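Local coordinates for neutral ceramidase (Pseudomonas aeruginosa, PDB 2ZWS), which catalyses the hydrolysis of the N-acyl linkage of ceramides to sphingosine and free fatty acid, and also the reverse synthesis, at residues 132-135 with 136-140; 84-87 with 88-92; 519-522 with 523-527; 206-209 with 210-214. All blocks are in the same frame, centred on the assembly; numbering follows the deposited sequence. Where two conformers were deposited one is given.

In the fold
Interactions 1 and 2 are neighbours in the N-terminal region, with centres 14 Å apart: Y86 of the 84-92 loop touches helix 120-138, its OH in a weak hydrogen bond with Q138 NE2. D87 in interaction 2 is a probable substrate-binding residue, and the side chain of S133 in interaction 1 lies about 9 Å from that of N60, another. Interaction 4 is on the opposite side of the chain's centre; there the side chain of M208 lies about 5 Å from that of the magnesium ligand H37, and the side chain of T209 about 11 Å from that of S250, the presumed nucleophile. Interaction 3 belongs to the C-terminal region, its nearest atoms about 16 Å from interaction 4.

Interaction 1: 132-135 with 136-140; sequences RSIE and RAQAR
E135 O takes two donors: A139 N at 3.2 Å, four residues on, and a water at 2.7 Å. The same water donates to Q138 OE1, tying the glutamine amide to the backbone one helical turn earlier. Q138 reaches it because CG stands between the backbone N and the carbonyl carbon (chi1 72°), which also sets CG 3.3 Å from E135 O. These are the last turns of helix 120-138, carried by i to i+4 bonds such as Q138 N to I134 O, 2.9 Å. On another flank R132 and R136 lie side by side and point the same way. R132 CD sits over one face of the R136 guanidinium, 3.7 Å from NH2, and the two guanidinium planes are 68° apart. Both NH1 atoms form salt bridges with E556, and that of R136 also bonds to K11 O. R140 NH1 bonds to R136 O at 2.9 Å, in the plane of its own guanidinium. S133 and A137 face strand 41-49, so the helix packs its small residues against the sheet. The shared carboxylate of E556 probably offsets the like charge of the paired arginines, while side chain and water supplement the backbone bonding near the helix end.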
# COMPACT_ATOMS: atom_id res chain seq x y z
N ARG A 132 5.75 -0.20 -14.69
CA ARG A 132 7.07 -0.85 -14.84
C ARG A 132 7.05 -2.23 -14.18
O ARG A 132 7.63 -3.17 -14.67
CB ARG A 132 8.13 0.03 -14.20
CG ARG A 132 9.57 -0.37 -14.51
CD ARG A 132 10.61 0.58 -13.80
NE ARG A 132 10.13 1.97 -13.77
CZ ARG A 132 9.81 2.66 -12.67
NH1 ARG A 132 9.97 2.16 -11.42
NH2 ARG A 132 9.33 3.89 -12.83
N SER A 133 6.33 -2.37 -13.06
CA SER A 133 6.30 -3.70 -12.38
C SER A 133 5.62 -4.75 -13.27
O SER A 133 6.06 -5.92 -13.32
CB SER A 133 5.64 -3.60 -10.99
OG SER A 133 4.25 -3.45 -11.09
N ILE A 134 4.59 -4.34 -14.01
CA ILE A 134 3.86 -5.24 -14.91
C ILE A 134 4.71 -5.58 -16.10
O ILE A 134 4.78 -6.74 -16.50
CB ILE A 134 2.50 -4.62 -15.32
CG1 ILE A 134 1.56 -4.47 -14.11
CG2 ILE A 134 1.76 -5.48 -16.38
CD1 ILE A 134 0.31 -3.54 -14.35
N GLU A 135 5.41 -4.58 -16.64
CA GLU A 135 6.34 -4.80 -17.75
C GLU A 135 7.42 -5.81 -17.36
O GLU A 135 7.77 -6.70 -18.16
CB GLU A 135 6.97 -3.47 -18.13
CG GLU A 135 5.98 -2.56 -18.78
CD GLU A 135 6.60 -1.23 -19.18
OE1 GLU A 135 7.55 -0.77 -18.50
OE2 GLU A 135 6.13 -0.64 -20.16
N ARG A 136 7.95 -5.66 -16.15
CA ARG A 136 8.97 -6.58 -15.67
C ARG A 136 8.41 -7.98 -15.48
O ARG A 136 9.04 -8.95 -15.87
CB ARG A 136 9.63 -6.09 -14.39
CG ARG A 136 10.42 -4.83 -14.65
CD ARG A 136 10.94 -4.20 -13.37
NE ARG A 136 11.98 -3.21 -13.69
CZ ARG A 136 12.63 -2.48 -12.78
NH1 ARG A 136 12.33 -2.60 -11.49
NH2 ARG A 136 13.57 -1.62 -13.16
N ALA A 137 7.22 -8.08 -14.90
CA ALA A 137 6.58 -9.36 -14.69
C ALA A 137 6.30 -10.08 -16.00
O ALA A 137 6.60 -11.26 -16.12
CB ALA A 137 5.31 -9.21 -13.86
N GLN A 138 5.72 -9.39 -16.97
CA GLN A 138 5.38 -10.04 -18.22
C GLN A 138 6.60 -10.45 -19.03
O GLN A 138 6.50 -11.37 -19.85
CB GLN A 138 4.44 -9.18 -19.04
CG GLN A 138 5.12 -7.97 -19.64
CD GLN A 138 4.16 -7.04 -20.34
OE1 GLN A 138 4.58 -6.11 -21.04
NE2 GLN A 138 2.86 -7.27 -20.17
N ALA A 139 7.75 -9.82 -18.80
CA ALA A 139 9.01 -10.19 -19.50
C ALA A 139 9.68 -11.40 -18.84
O ALA A 139 10.69 -11.93 -19.35
CB ALA A 139 9.97 -9.01 -19.51
N ARG A 140 9.12 -11.87 -17.72
CA ARG A 140 9.69 -12.98 -16.96
C ARG A 140 8.72 -14.17 -16.85
O ARG A 140 8.83 -15.00 -15.96
CB ARG A 140 10.13 -12.50 -15.56
CG ARG A 140 11.28 -11.49 -15.61
CD ARG A 140 11.47 -10.78 -14.30
NE ARG A 140 12.67 -9.94 -14.31
CZ ARG A 140 12.81 -8.80 -15.00
NH1 ARG A 140 11.85 -8.36 -15.81
NH2 ARG A 140 13.96 -8.13 -14.93
O HOH W 1 7.53 -6.26 -20.83

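Interaction 2: 84-87 with 88-92; sequences GVYD and ENNVM
Y86 and N90 cross at about a right angle, ring and amide planes 41° apart, with CD2 of the tyrosine 3.9 Å from ND2 of the asparagine. The amide itself grips the backbone from both ends. N90 ND2 donates to V85 O at 3.1 Å, in the carbonyl plane, and N90 OD1 accepts D87 N at 2.9 Å in a nearly straight bond. With chi1 at 73°, CG of N90 is held between its own N and carbonyl carbon, which turns the amide back toward 85-87. V91 also crosses Y86 at about a right angle, its CG2 3.7 Å from Y86 CB. The loop leads from helix 68-81 into strand 91-95, completing a beta-alpha-beta unit with the parallel strand 55-61, whose R55 O also accepts ND2 of N90. The D87 carboxylate and N89 amide planes stand 83° apart. D87 OD1 receives N89 N at 2.9 Å from above the carboxylate plane, forming an Asx turn, and a water bridges D87 OD2 to N89 ND2. D87 probably binds substrate; its OD1 also bonds to a glycerol that probably comes from the crystallisation liquor. N90 N reaches D87 O at 3.1 Å, from above the carbonyl plane.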
# COMPACT_ATOMS: atom_id res chain seq x y z
N GLY A 84 -4.85 -4.60 -26.37
CA GLY A 84 -5.49 -5.91 -26.42
C GLY A 84 -5.03 -6.88 -25.36
O GLY A 84 -5.61 -7.95 -25.21
N VAL A 85 -4.00 -6.51 -24.60
CA VAL A 85 -3.46 -7.42 -23.59
C VAL A 85 -4.12 -7.22 -22.23
O VAL A 85 -4.54 -8.19 -21.57
CB VAL A 85 -1.93 -7.24 -23.46
CG1 VAL A 85 -1.39 -8.20 -22.42
CG2 VAL A 85 -1.20 -7.47 -24.82
N TYR A 86 -4.19 -5.95 -21.82
CA TYR A 86 -4.71 -5.59 -20.50
C TYR A 86 -5.86 -4.63 -20.63
O TYR A 86 -5.86 -3.76 -21.50
CB TYR A 86 -3.63 -4.93 -19.65
CG TYR A 86 -2.43 -5.80 -19.40
CD1 TYR A 86 -1.19 -5.49 -19.97
CD2 TYR A 86 -2.53 -6.93 -18.61
CE1 TYR A 86 -0.09 -6.30 -19.75
CE2 TYR A 86 -1.43 -7.75 -18.37
CZ TYR A 86 -0.21 -7.42 -18.94
OH TYR A 86 0.90 -8.22 -18.74
N ASP A 87 -6.83 -4.77 -19.73
CA ASP A 87 -7.82 -3.74 -19.51
C ASP A 87 -8.43 -3.86 -18.10
O ASP A 87 -7.91 -4.56 -17.24
CB ASP A 87 -8.89 -3.74 -20.62
CG ASP A 87 -9.71 -5.03 -20.66
OD1 ASP A 87 -9.76 -5.78 -19.66
OD2 ASP A 87 -10.36 -5.26 -21.70
N GLU A 88 -9.51 -3.13 -17.86
CA GLU A 88 -10.09 -3.15 -16.52
C GLU A 88 -10.50 -4.54 -16.06
O GLU A 88 -10.54 -4.81 -14.85
CB GLU A 88 -11.28 -2.21 -16.41
CG GLU A 88 -12.29 -2.30 -17.55
CD GLU A 88 -12.04 -1.25 -18.61
OE1 GLU A 88 -12.72 -0.19 -18.59
OE2 GLU A 88 -11.15 -1.45 -19.45
N ASN A 89 -10.81 -5.43 -17.00
CA ASN A 89 -11.24 -6.76 -16.60
C ASN A 89 -10.13 -7.65 -16.04
O ASN A 89 -10.42 -8.57 -15.29
CB ASN A 89 -11.91 -7.48 -17.77
CG ASN A 89 -13.12 -6.74 -18.27
OD1 ASN A 89 -13.99 -6.39 -17.51
ND2 ASN A 89 -13.16 -6.50 -19.58
N ASN A 90 -8.88 -7.40 -16.40
CA ASN A 90 -7.85 -8.37 -15.99
C ASN A 90 -6.66 -7.77 -15.25
O ASN A 90 -5.61 -8.42 -15.14
CB ASN A 90 -7.38 -9.23 -17.17
CG ASN A 90 -6.53 -8.47 -18.14
OD1 ASN A 90 -6.60 -7.24 -18.20
ND2 ASN A 90 -5.74 -9.19 -18.95
N VAL A 91 -6.85 -6.56 -14.70
CA VAL A 91 -5.78 -5.92 -13.94
C VAL A 91 -6.36 -5.54 -12.57
O VAL A 91 -7.35 -4.77 -12.52
CB VAL A 91 -5.25 -4.63 -14.68
CG1 VAL A 91 -4.24 -3.90 -13.78
CG2 VAL A 91 -4.64 -4.94 -16.07
N MET A 92 -5.75 -6.04 -11.49
CA MET A 92 -6.19 -5.67 -10.13
C MET A 92 -5.04 -4.99 -9.42
O MET A 92 -3.95 -5.52 -9.37
CB MET A 92 -6.63 -6.91 -9.32
CG MET A 92 -7.18 -6.57 -7.95
SD MET A 92 -7.73 -8.02 -7.02
CE MET A 92 -9.08 -8.63 -8.05
O HOH W 2 -11.90 -7.46 -22.06

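Interaction 3: 519-522 with 523-527; sequences IGKS and FGDVL
K521 meets D525 and L527 beside a type II beta turn that runs from S522 to D525, at the start of strand 526-528, an outermost strand of one sheet of the C-terminal beta-sandwich. The side chain of K521 points toward the second segment. Its CB lies 3.5 Å from D525 OD2, while the aliphatic chain runs on to L527, which it crosses at a slant: CD and CE each come 3.8 Å from L527 CD2. The ammonium group takes no part in a salt bridge with D525, since NZ stays 6.2 Å from OD2. Both K521 and L527 also rest on V545 of the adjoining strand 539-545, and the backbones of G524 and D525 bond to that same residue.

At S522 the D525 carboxylate folds back over the turn and meets the serine. S522 N donates to D525 OD2 at 2.9 Å, nearly straight at 167° but arriving from well above the carboxylate plane. In one of two deposited positions of S522, OG donates to D525 OD1 at 2.7 Å, also from above that plane, so this second bond is less certain than the first; chi1 of 69° brings the hydroxyl to this side. G524, at the third position of the turn, has the positive phi of that type, 90°. The backbone itself is closed by D525 N, which donates to S522 O at 3.0 Å.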
# COMPACT_ATOMS: atom_id res chain seq x y z
N ILE A 519 27.75 27.38 3.13
CA ILE A 519 28.74 28.43 2.96
C ILE A 519 30.15 27.85 3.13
O ILE A 519 30.45 27.12 4.09
CB ILE A 519 28.45 29.59 3.95
CG1 ILE A 519 27.13 30.28 3.58
CG2 ILE A 519 29.58 30.61 3.98
CD1 ILE A 519 27.10 30.85 2.16
N GLY A 520 30.99 28.14 2.14
CA GLY A 520 32.35 27.65 2.12
C GLY A 520 32.53 26.20 1.74
O GLY A 520 33.63 25.68 1.86
N LYS A 521 31.46 25.54 1.30
CA LYS A 521 31.56 24.12 0.96
C LYS A 521 30.97 23.84 -0.42
O LYS A 521 30.47 24.76 -1.09
CB LYS A 521 30.86 23.26 2.04
CG LYS A 521 31.36 23.50 3.44
CD LYS A 521 30.85 22.45 4.44
CE LYS A 521 30.99 22.94 5.88
NZ LYS A 521 32.41 23.11 6.27
N SER A 522 31.05 22.59 -0.87
CA SER A 522 30.43 22.19 -2.13
C SER A 522 29.44 21.05 -1.89
O SER A 522 29.57 20.31 -0.91
CB SER A 522 31.48 21.77 -3.17
OG SER A 522 32.11 20.54 -2.82
N PHE A 523 28.47 20.92 -2.79
CA PHE A 523 27.52 19.80 -2.70
C PHE A 523 28.31 18.49 -2.63
O PHE A 523 29.26 18.31 -3.38
CB PHE A 523 26.59 19.76 -3.91
CG PHE A 523 25.59 20.86 -3.96
CD1 PHE A 523 24.65 21.02 -2.95
CD2 PHE A 523 25.57 21.75 -5.04
CE1 PHE A 523 23.73 22.07 -2.99
CE2 PHE A 523 24.65 22.80 -5.09
CZ PHE A 523 23.71 22.94 -4.07
N GLY A 524 27.92 17.55 -1.77
CA GLY A 524 28.65 16.28 -1.65
C GLY A 524 29.78 16.26 -0.62
O GLY A 524 30.30 15.20 -0.26
N ASP A 525 30.15 17.44 -0.10
CA ASP A 525 31.17 17.49 0.93
C ASP A 525 30.70 16.73 2.18
O ASP A 525 29.52 16.77 2.55
CB ASP A 525 31.51 18.94 1.29
CG ASP A 525 32.47 19.60 0.29
OD1 ASP A 525 32.87 18.96 -0.72
OD2 ASP A 525 32.82 20.78 0.53
N VAL A 526 31.62 16.03 2.82
CA VAL A 526 31.32 15.30 4.05
C VAL A 526 31.31 16.25 5.27
O VAL A 526 32.33 16.91 5.57
CB VAL A 526 32.27 14.11 4.28
CG1 VAL A 526 31.93 13.40 5.58
CG2 VAL A 526 32.16 13.14 3.12
N LEU A 527 30.17 16.29 5.95
CA LEU A 527 29.99 17.05 7.18
C LEU A 527 30.37 16.26 8.43
O LEU A 527 30.83 16.84 9.42
CB LEU A 527 28.55 17.55 7.30
CG LEU A 527 28.08 18.49 6.18
CD1 LEU A 527 26.55 18.67 6.23
CD2 LEU A 527 28.79 19.87 6.33

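Interaction 4: 206-209 with 210-214; sequences TSMT and NANHL
The amide of N212 has the methyl carbon of M208 over one face, CE standing 3.4 Å from CG. M208 brings it there through bends at chi2 and chi3, and the two side chains cross at a slant. From the opposite face L214 N donates to N212 OD1 at 3.0 Å, 54° out of the carbonyl plane, which makes an Asx turn. At the edge N212 ND2 donates in the amide plane to L214 O at 2.8 Å, on a lone pair of that oxygen, so L214 is held through both its N and its O. ND2 also gives a hydrogen bond to a water at 2.9 Å.

That water donates in turn to T209 O, which accepts N212 N at 3.0 Å as well and so closes a type I beta turn from T209 to N212. T209 OG1 bonds to A211 N at 3.2 Å across the same turn, an ST turn; the methyl of A211 lies beside this hydroxyl. The loop joins strand 194-200 to strand 214-215: M208 packs on helix 265-286 and T209 N bonds to E265, while H213 pairs through its backbone with A34. With both the oxygen and the nitrogen of the N212 amide engaged and a methyl seated on its face, rotation of the side chain is restricted, and the turn is coupled to the backbone of L214.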
# COMPACT_ATOMS: atom_id res chain seq x y z
N THR A 206 0.41 0.26 10.39
CA THR A 206 0.51 1.52 11.14
C THR A 206 1.52 1.37 12.27
O THR A 206 1.46 2.09 13.26
CB THR A 206 -0.85 1.90 11.76
OG1 THR A 206 -1.37 0.77 12.47
CG2 THR A 206 -1.86 2.32 10.70
N SER A 207 2.43 0.40 12.16
CA SER A 207 3.46 0.26 13.19
C SER A 207 4.35 1.50 13.29
O SER A 207 4.81 1.84 14.37
CB SER A 207 4.31 -0.98 12.93
OG SER A 207 3.51 -2.15 13.03
N MET A 208 4.64 2.15 12.14
CA MET A 208 5.33 3.44 12.14
C MET A 208 4.25 4.49 12.35
O MET A 208 3.27 4.56 11.59
CB MET A 208 6.03 3.67 10.81
CG MET A 208 7.15 2.67 10.45
SD MET A 208 8.48 2.55 11.67
CE MET A 208 9.11 4.24 11.68
N THR A 209 4.40 5.28 13.41
CA THR A 209 3.35 6.17 13.89
C THR A 209 3.38 7.52 13.18
O THR A 209 4.26 7.80 12.35
CB THR A 209 3.45 6.42 15.41
OG1 THR A 209 4.59 7.26 15.65
CG2 THR A 209 3.56 5.09 16.20
N ASN A 210 2.42 8.37 13.54
CA ASN A 210 2.35 9.73 12.99
C ASN A 210 3.50 10.65 13.43
O ASN A 210 3.59 11.77 12.93
CB ASN A 210 0.96 10.40 13.20
CG ASN A 210 0.63 10.72 14.65
OD1 ASN A 210 -0.50 11.15 14.95
ND2 ASN A 210 1.58 10.52 15.55
N ALA A 211 4.36 10.15 14.32
CA ALA A 211 5.58 10.86 14.72
C ALA A 211 6.76 10.62 13.77
O ALA A 211 7.78 11.32 13.85
CB ALA A 211 5.98 10.46 16.12
N ASN A 212 6.61 9.63 12.90
CA ASN A 212 7.70 9.25 12.02
C ASN A 212 7.64 10.04 10.72
O ASN A 212 6.56 10.27 10.17
CB ASN A 212 7.60 7.76 11.71
CG ASN A 212 8.42 7.39 10.48
OD1 ASN A 212 9.65 7.43 10.50
ND2 ASN A 212 7.73 7.04 9.41
N HIS A 213 8.82 10.41 10.21
CA HIS A 213 8.87 11.18 8.97
C HIS A 213 9.61 10.46 7.86
O HIS A 213 9.71 10.99 6.74
CB HIS A 213 9.50 12.54 9.26
CG HIS A 213 8.66 13.42 10.14
ND1 HIS A 213 8.81 13.45 11.51
CD2 HIS A 213 7.68 14.30 9.85
CE1 HIS A 213 7.94 14.31 12.03
NE2 HIS A 213 7.24 14.84 11.04
N LEU A 214 10.11 9.26 8.13
CA LEU A 214 10.82 8.50 7.10
C LEU A 214 9.86 7.65 6.29
O LEU A 214 8.97 7.01 6.85
CB LEU A 214 11.86 7.58 7.72
CG LEU A 214 12.96 8.25 8.55
CD1 LEU A 214 13.96 7.19 9.00
CD2 LEU A 214 13.66 9.39 7.80
O HOH W 3 4.85 7.26 9.67